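Local coordinates for protein DELTA1-pyrroline-2-carboxylate reductase (Thermococcus litoralis DSM 5473, PDB 6T3E) that probably reduces delta1-pyrroline-2-carboxylate to L-proline with NADH as hydride donor, a step in L-hydroxyproline metabolism, at residues V222-R227 / V248-E254; A142-R148 / R237-N243. One frame throughout, in Å; residues are numbered along the deposited sequence.

Contact 1 of 2, residues V222-R227 / V248-E254; sequences VATTAR and VGRDARE. With NAI (1,4-dihydronicotinamide adenine dinucleotide), chain F.
At the NADH site of the Rossmann-type domain, T224, in the loop after strand 219-222, is fastened to E254, in the loop after strand 241-244. E254 OE1 accepts a hydrogen bond from T224 N at 3.0 Å, nearly in line with its C-O bond although the N-H is bent (140°). With CG lying between the backbone N and carbonyl carbon (chi1 64°) and the chain extended beyond it, the carboxylate reaches past V222, whose CG1 lies 3.4 Å from E254 CD; its other oxygen, OE2, accepts a bond from S244 OG. Replacing E254 by an alanine is likely to leave the T224 amide and S244 OG without the carboxylate they share, and to open a gap beside V222 CG1. Farther out, R227 and V248 cross at about a right angle, V248 CG1 lying over one guanidinium face, 3.4 Å from R227 NH2. CG2 of the same valine turns to the backbone, 3.3 Å from T225 O. Packing between the CB atoms of R227 and A252 and a weak bond from R253 N to R227 O continue the seam. The cofactor lies against the same loop: NAI O3D donates to T224 O, and T224 CG2 and A226 CB pack on the adenine. Such loops at the carboxyl ends of parallel strands are typical of NAD-binding Rossmann folds.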
loop_
_atom_site.group_PDB
_atom_site.type_symbol
_atom_site.label_atom_id
_atom_site.label_comp_id
_atom_site.label_asym_id
_atom_site.label_seq_id
_atom_site.Cartn_x
_atom_site.Cartn_y
_atom_site.Cartn_z
ATOM N N VAL B 222 21.588 -11.575 -13.926
ATOM C CA VAL B 222 20.450 -12.456 -14.148
ATOM C C VAL B 222 19.190 -11.649 -13.838
ATOM O O VAL B 222 19.027 -11.159 -12.710
ATOM C CB VAL B 222 20.529 -13.732 -13.290
ATOM C CG1 VAL B 222 19.637 -14.800 -13.873
ATOM C CG2 VAL B 222 21.967 -14.256 -13.197
ATOM N N ALA B 223 18.305 -11.497 -14.852
ATOM C CA ALA B 223 17.051 -10.709 -14.803
ATOM C C ALA B 223 16.003 -11.431 -15.661
ATOM O O ALA B 223 15.576 -10.984 -16.740
ATOM C CB ALA B 223 17.249 -9.271 -15.289
ATOM N N THR B 224 15.555 -12.563 -15.147
ATOM C CA THR B 224 14.752 -13.508 -15.892
ATOM C C THR B 224 13.310 -13.510 -15.391
ATOM O O THR B 224 12.976 -12.922 -14.362
ATOM C CB THR B 224 15.454 -14.866 -15.801
ATOM O OG1 THR B 224 16.713 -14.777 -16.495
ATOM C CG2 THR B 224 14.704 -15.951 -16.380
ATOM N N THR B 225 12.432 -14.100 -16.200
ATOM C CA THR B 225 11.049 -14.407 -15.830
ATOM C C THR B 225 10.856 -15.892 -15.505
ATOM O O THR B 225 9.787 -16.287 -15.021
ATOM C CB THR B 225 10.132 -13.957 -16.988
ATOM O OG1 THR B 225 10.057 -12.530 -17.000
ATOM C CG2 THR B 225 8.722 -14.524 -16.936
ATOM N N ALA B 226 11.890 -16.703 -15.712
ATOM C CA ALA B 226 11.814 -18.145 -15.529
ATOM C C ALA B 226 11.489 -18.519 -14.092
ATOM O O ALA B 226 11.938 -17.876 -13.141
ATOM C CB ALA B 226 13.135 -18.793 -15.952
ATOM N N ARG B 227 10.742 -19.614 -13.941
ATOM C CA ARG B 227 10.362 -20.129 -12.634
ATOM C C ARG B 227 11.243 -21.282 -12.176
ATOM O O ARG B 227 11.051 -21.798 -11.070
ATOM C CB ARG B 227 8.890 -20.562 -12.652
ATOM C CG ARG B 227 7.931 -19.386 -12.786
ATOM C CD ARG B 227 6.522 -19.833 -13.104
ATOM N NE ARG B 227 5.540 -18.752 -12.985
ATOM C CZ ARG B 227 5.343 -17.795 -13.892
ATOM N NH1 ARG B 227 6.060 -17.762 -15.013
ATOM N NH2 ARG B 227 4.416 -16.870 -13.680
ATOM N N VAL B 248 9.528 -14.278 -9.289
ATOM C CA VAL B 248 8.174 -14.611 -9.736
ATOM C C VAL B 248 7.458 -15.360 -8.614
ATOM O O VAL B 248 6.706 -16.308 -8.861
ATOM C CB VAL B 248 8.156 -15.432 -11.045
ATOM C CG1 VAL B 248 6.798 -15.306 -11.752
ATOM C CG2 VAL B 248 9.280 -15.025 -11.995
ATOM N N GLY B 249 7.674 -14.939 -7.375
ATOM C CA GLY B 249 7.039 -15.561 -6.231
ATOM C C GLY B 249 8.028 -16.345 -5.387
ATOM O O GLY B 249 9.224 -16.434 -5.680
ATOM N N ARG B 250 7.500 -16.903 -4.302
ATOM C CA ARG B 250 8.325 -17.714 -3.423
ATOM C C ARG B 250 8.541 -19.135 -3.936
ATOM O O ARG B 250 9.365 -19.859 -3.367
ATOM C CB ARG B 250 7.688 -17.785 -2.041
ATOM C CG ARG B 250 7.114 -16.495 -1.541
ATOM C CD ARG B 250 6.227 -16.763 -0.327
ATOM N NE ARG B 250 6.575 -18.017 0.349
ATOM C CZ ARG B 250 7.372 -18.130 1.414
ATOM N NH1 ARG B 250 7.933 -17.051 1.960
ATOM N NH2 ARG B 250 7.609 -19.336 1.934
ATOM N N ASP B 251 7.835 -19.563 -4.982
ATOM C CA ASP B 251 8.058 -20.893 -5.539
ATOM C C ASP B 251 9.039 -20.898 -6.693
ATOM O O ASP B 251 9.376 -21.980 -7.188
ATOM C CB ASP B 251 6.758 -21.513 -6.043
ATOM C CG ASP B 251 5.698 -21.571 -4.985
ATOM O OD1 ASP B 251 4.507 -21.481 -5.356
ATOM O OD2 ASP B 251 6.054 -21.700 -3.791
ATOM N N ALA B 252 9.466 -19.732 -7.161
ATOM C CA ALA B 252 10.256 -19.625 -8.374
ATOM C C ALA B 252 11.685 -19.204 -8.067
ATOM O O ALA B 252 11.951 -18.511 -7.079
ATOM C CB ALA B 252 9.620 -18.626 -9.346
ATOM N N ARG B 253 12.599 -19.612 -8.946
ATOM C CA ARG B 253 14.001 -19.246 -8.827
ATOM C C ARG B 253 14.660 -19.382 -10.186
ATOM O O ARG B 253 14.191 -20.139 -11.038
ATOM C CB ARG B 253 14.729 -20.106 -7.795
ATOM C CG ARG B 253 14.683 -21.571 -8.084
ATOM C CD ARG B 253 15.624 -22.299 -7.176
ATOM N NE ARG B 253 15.529 -23.736 -7.368
ATOM C CZ ARG B 253 16.302 -24.614 -6.745
ATOM N NH1 ARG B 253 17.228 -24.190 -5.890
ATOM N NH2 ARG B 253 16.154 -25.910 -6.978
ATOM N N GLU B 254 15.748 -18.624 -10.374
ATOM C CA GLU B 254 16.564 -18.652 -11.582
ATOM C C GLU B 254 17.978 -19.155 -11.313
ATOM O O GLU B 254 18.748 -19.337 -12.260
ATOM C CB GLU B 254 16.615 -17.252 -12.238
ATOM C CG GLU B 254 17.289 -16.131 -11.391
ATOM C CD GLU B 254 16.925 -14.674 -11.816
ATOM O OE1 GLU B 254 16.602 -14.418 -12.993
ATOM O OE2 GLU B 254 16.964 -13.770 -10.951
HETATM P PA NAI F . 10.873 -8.665 -18.889
HETATM O O1A NAI F . 9.727 -9.585 -19.225
HETATM O O2A NAI F . 10.738 -7.370 -19.665
HETATM O O5B NAI F . 12.340 -9.367 -19.140
HETATM C C5B NAI F . 12.438 -10.707 -18.670
HETATM C C4B NAI F . 13.464 -11.498 -19.593
HETATM O O4B NAI F . 13.722 -12.658 -19.087
HETATM C C3B NAI F . 12.808 -11.765 -20.967
HETATM O O3B NAI F . 13.578 -11.208 -21.933
HETATM C C2B NAI F . 12.754 -13.305 -21.057
HETATM O O2B NAI F . 12.853 -13.763 -22.494
HETATM C C1B NAI F . 13.789 -13.667 -20.354
HETATM N N9A NAI F . 13.701 -15.030 -19.904
HETATM C C8A NAI F . 12.628 -15.524 -19.280
HETATM N N7A NAI F . 12.876 -16.800 -19.006
HETATM C C5A NAI F . 14.106 -17.096 -19.459
HETATM C C6A NAI F . 14.821 -18.268 -19.419
HETATM N N6A NAI F . 14.516 -19.586 -18.894
HETATM N N1A NAI F . 16.045 -18.323 -19.942
HETATM C C2A NAI F . 16.578 -17.208 -20.499
HETATM N N3A NAI F . 15.872 -16.050 -20.535
HETATM C C4A NAI F . 14.621 -16.009 -20.010
HETATM O O3 NAI F . 10.759 -8.384 -17.253
HETATM P PN NAI F . 11.858 -7.464 -16.403
HETATM O O1N NAI F . 11.159 -6.139 -16.172
HETATM O O2N NAI F . 13.153 -7.325 -17.153
HETATM O O5D NAI F . 12.160 -8.187 -14.981
HETATM C C5D NAI F . 13.150 -9.149 -14.955
HETATM C C4D NAI F . 13.101 -9.858 -13.575
HETATM O O4D NAI F . 13.454 -9.046 -12.597
HETATM C C3D NAI F . 11.661 -10.290 -13.262
HETATM O O3D NAI F . 11.687 -11.542 -12.679
HETATM C C2D NAI F . 11.164 -9.273 -12.224
HETATM O O2D NAI F . 10.037 -9.914 -11.414
HETATM C C1D NAI F . 12.245 -9.036 -11.527
HETATM N N1N NAI F . 12.182 -7.703 -10.905
HETATM C C2N NAI F . 12.657 -7.489 -9.551
HETATM C C3N NAI F . 13.033 -6.055 -9.083
HETATM C C7N NAI F . 14.110 -5.975 -7.966
HETATM O O7N NAI F . 14.602 -6.981 -7.608
HETATM N N7N NAI F . 14.496 -4.671 -7.382
HETATM C C4N NAI F . 12.899 -4.878 -10.028
HETATM C C5N NAI F . 11.918 -5.129 -11.181
HETATM C C6N NAI F . 11.641 -6.573 -11.636
#

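Contact 2 of 2, residues A142-R148 / R237-N243; sequences ATKYLAR and REGTHIN
H241 packs against L146 and A147 where helix 128-146 ends beside strand 241-244, one of the parallel strands of the Rossmann-type sheet. The short axes of helix 142-146 and strand 241-243 run nearly antiparallel (163°), 9.4 Å apart, a helix laid on a sheet with H241 and N243 directed into the interface.

Van der Waals packing centres on the H241 ring. Its CG is anti to the backbone N (chi1 166°), a torsion that carries the imidazole obliquely across the end of the helix: L146 CB comes within 3.4 Å of H241 ND1, and L146 CD1 within 3.7 Å of H241 CE1. A147 CB lies 3.8 Å from H241 CB. F318 and I219, from the two flanking strands, also touch the H241 side chain.

Two buried hydrogen bonds link H241, N243 and T143. H241 NE2 donates to N243 OD1 at 2.7 Å, approaching from above the amide carbonyl plane, while N243 ND2 donates to T143 OG1 at 3.0 Å. N243 ND2 thus ties the strand to T143, whose OG1 is bonded as well to S139 O one turn back, and the two bonds to the N243 amide are likely to limit how that group can turn.

Charged groups meet at the outer end. G239 holds the third position of a type II turn from R237 to T240. R148 NH1 lies near R237 NH1, but D218 bridges both arginines and D150 takes R148 NH2. The bend at chi3 (-72°) brings the R148 guanidinium to the turn, where NE donates to G239 O and NH1 adds a weaker bond to the same oxygen at 3.1 Å.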
loop_
_atom_site.group_PDB
_atom_site.type_symbol
_atom_site.label_atom_id
_atom_site.label_comp_id
_atom_site.label_asym_id
_atom_site.label_seq_id
_atom_site.Cartn_x
_atom_site.Cartn_y
_atom_site.Cartn_z
ATOM N N ALA B 142 25.886 -2.451 -4.829
ATOM C CA ALA B 142 26.402 -3.738 -4.372
ATOM C C ALA B 142 27.584 -4.178 -5.217
ATOM O O ALA B 142 28.554 -4.735 -4.692
ATOM C CB ALA B 142 25.306 -4.799 -4.388
ATOM N N THR B 143 27.532 -3.919 -6.525
ATOM C CA THR B 143 28.648 -4.264 -7.405
ATOM C C THR B 143 29.935 -3.552 -6.986
ATOM O O THR B 143 31.023 -4.129 -7.068
ATOM C CB THR B 143 28.273 -3.938 -8.856
ATOM O OG1 THR B 143 27.120 -4.704 -9.229
ATOM C CG2 THR B 143 29.424 -4.230 -9.825
ATOM N N LYS B 144 29.829 -2.303 -6.514
ATOM C CA LYS B 144 31.015 -1.560 -6.080
ATOM C C LYS B 144 31.767 -2.278 -4.966
ATOM O O LYS B 144 33.003 -2.253 -4.922
ATOM C CB LYS B 144 30.618 -0.165 -5.612
ATOM C CG LYS B 144 31.060 0.944 -6.535
ATOM C CD LYS B 144 30.910 2.302 -5.867
ATOM C CE LYS B 144 29.464 2.556 -5.470
ATOM N NZ LYS B 144 29.310 3.887 -4.816
ATOM N N TYR B 145 31.041 -2.874 -4.025
ATOM C CA TYR B 145 31.660 -3.512 -2.873
ATOM C C TYR B 145 31.986 -4.981 -3.086
ATOM O O TYR B 145 32.858 -5.506 -2.384
ATOM C CB TYR B 145 30.745 -3.401 -1.650
ATOM C CG TYR B 145 30.515 -1.991 -1.186
ATOM C CD1 TYR B 145 31.229 -1.473 -0.116
ATOM C CD2 TYR B 145 29.585 -1.177 -1.816
ATOM C CE1 TYR B 145 31.028 -0.185 0.309
ATOM C CE2 TYR B 145 29.374 0.116 -1.401
ATOM C CZ TYR B 145 30.098 0.609 -0.336
ATOM O OH TYR B 145 29.883 1.901 0.085
ATOM N N LEU B 146 31.313 -5.655 -4.029
ATOM C CA LEU B 146 31.391 -7.109 -4.150
ATOM C C LEU B 146 32.090 -7.612 -5.401
ATOM O O LEU B 146 32.484 -8.779 -5.431
ATOM C CB LEU B 146 29.984 -7.731 -4.123
ATOM C CG LEU B 146 29.141 -7.557 -2.864
ATOM C CD1 LEU B 146 27.782 -8.202 -3.029
ATOM C CD2 LEU B 146 29.876 -8.130 -1.670
ATOM N N ALA B 147 32.260 -6.782 -6.423
ATOM C CA ALA B 147 32.822 -7.233 -7.684
ATOM C C ALA B 147 34.305 -6.907 -7.746
ATOM O O ALA B 147 34.772 -5.928 -7.152
ATOM C CB ALA B 147 32.098 -6.593 -8.874
ATOM N N ARG B 148 35.048 -7.752 -8.460
ATOM C CA ARG B 148 36.458 -7.479 -8.683
ATOM C C ARG B 148 36.600 -6.151 -9.411
ATOM O O ARG B 148 35.845 -5.857 -10.342
ATOM C CB ARG B 148 37.097 -8.601 -9.500
ATOM C CG ARG B 148 37.590 -9.794 -8.686
ATOM C CD ARG B 148 38.330 -10.816 -9.574
ATOM N NE ARG B 148 37.457 -11.577 -10.478
ATOM C CZ ARG B 148 37.422 -11.435 -11.804
ATOM N NH1 ARG B 148 36.601 -12.186 -12.539
ATOM N NH2 ARG B 148 38.212 -10.546 -12.396
ATOM N N ARG B 237 33.028 -19.936 -12.447
ATOM C CA ARG B 237 34.407 -20.006 -11.997
ATOM C C ARG B 237 34.631 -18.993 -10.878
ATOM O O ARG B 237 33.797 -18.128 -10.615
ATOM C CB ARG B 237 35.379 -19.769 -13.155
ATOM C CG ARG B 237 35.097 -18.542 -13.984
ATOM C CD ARG B 237 36.201 -18.328 -15.010
ATOM N NE ARG B 237 36.004 -17.103 -15.783
ATOM C CZ ARG B 237 36.195 -15.873 -15.310
ATOM N NH1 ARG B 237 36.587 -15.688 -14.054
ATOM N NH2 ARG B 237 35.990 -14.823 -16.096
ATOM N N GLU B 238 35.762 -19.126 -10.195
ATOM C CA GLU B 238 36.035 -18.251 -9.070
ATOM C C GLU B 238 36.197 -16.803 -9.524
ATOM O O GLU B 238 36.458 -16.501 -10.695
ATOM C CB GLU B 238 37.280 -18.711 -8.314
ATOM C CG GLU B 238 38.342 -19.356 -9.164
ATOM C CD GLU B 238 39.505 -19.859 -8.328
ATOM O OE1 GLU B 238 40.601 -19.258 -8.408
ATOM O OE2 GLU B 238 39.322 -20.849 -7.583
ATOM N N GLY B 239 36.009 -15.901 -8.569
ATOM C CA GLY B 239 36.197 -14.489 -8.794
ATOM C C GLY B 239 35.076 -13.778 -9.508
ATOM O O GLY B 239 35.215 -12.586 -9.802
ATOM N N THR B 240 33.969 -14.450 -9.788
ATOM C CA THR B 240 32.856 -13.816 -10.471
ATOM C C THR B 240 31.846 -13.303 -9.453
ATOM O O THR B 240 31.624 -13.928 -8.410
ATOM C CB THR B 240 32.179 -14.767 -11.456
ATOM O OG1 THR B 240 31.208 -15.558 -10.763
ATOM C CG2 THR B 240 33.205 -15.664 -12.141
ATOM N N HIS B 241 31.244 -12.158 -9.769
ATOM C CA HIS B 241 30.201 -11.540 -8.963
ATOM C C HIS B 241 28.874 -11.651 -9.697
ATOM O O HIS B 241 28.816 -11.455 -10.915
ATOM C CB HIS B 241 30.507 -10.063 -8.681
ATOM C CG HIS B 241 29.328 -9.298 -8.157
ATOM N ND1 HIS B 241 28.847 -9.457 -6.874
ATOM C CD2 HIS B 241 28.521 -8.388 -8.749
ATOM C CE1 HIS B 241 27.801 -8.670 -6.694
ATOM N NE2 HIS B 241 27.586 -8.006 -7.816
ATOM N N ILE B 242 27.818 -12.002 -8.962
ATOM C CA ILE B 242 26.500 -12.262 -9.533
ATOM C C ILE B 242 25.501 -11.279 -8.946
ATOM O O ILE B 242 25.414 -11.132 -7.722
ATOM C CB ILE B 242 26.022 -13.703 -9.266
ATOM C CG1 ILE B 242 27.179 -14.693 -9.381
ATOM C CG2 ILE B 242 24.895 -14.076 -10.217
ATOM C CD1 ILE B 242 27.723 -14.812 -10.773
ATOM N N ASN B 243 24.723 -10.645 -9.816
ATOM C CA ASN B 243 23.560 -9.861 -9.424
ATOM C C ASN B 243 22.319 -10.562 -9.958
ATOM O O ASN B 243 22.174 -10.738 -11.174
ATOM C CB ASN B 243 23.650 -8.427 -9.950
ATOM C CG ASN B 243 24.818 -7.659 -9.354
ATOM O OD1 ASN B 243 24.936 -7.533 -8.137
ATOM N ND2 ASN B 243 25.678 -7.134 -10.210
#

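Overall arrangement
Followed from the N terminus, the chain first meets the end of helix 128-146, then the loop after strand 219-222, next the turn leading into strand 241-244, and last the loop beyond that strand. Contact 2 therefore closes a long loop of 88 residues and contact 1 a short one of 20; their segments alternate, so the two closures cross instead of nesting. Contact 2 ties a helix to the sheet, while contact 1 joins two loops beside the NADH. Their centres are 21 Å apart, yet they meet through the paired strands 219-222 and 241-244, where V222 N probably bonds to N243 O at 2.9 Å.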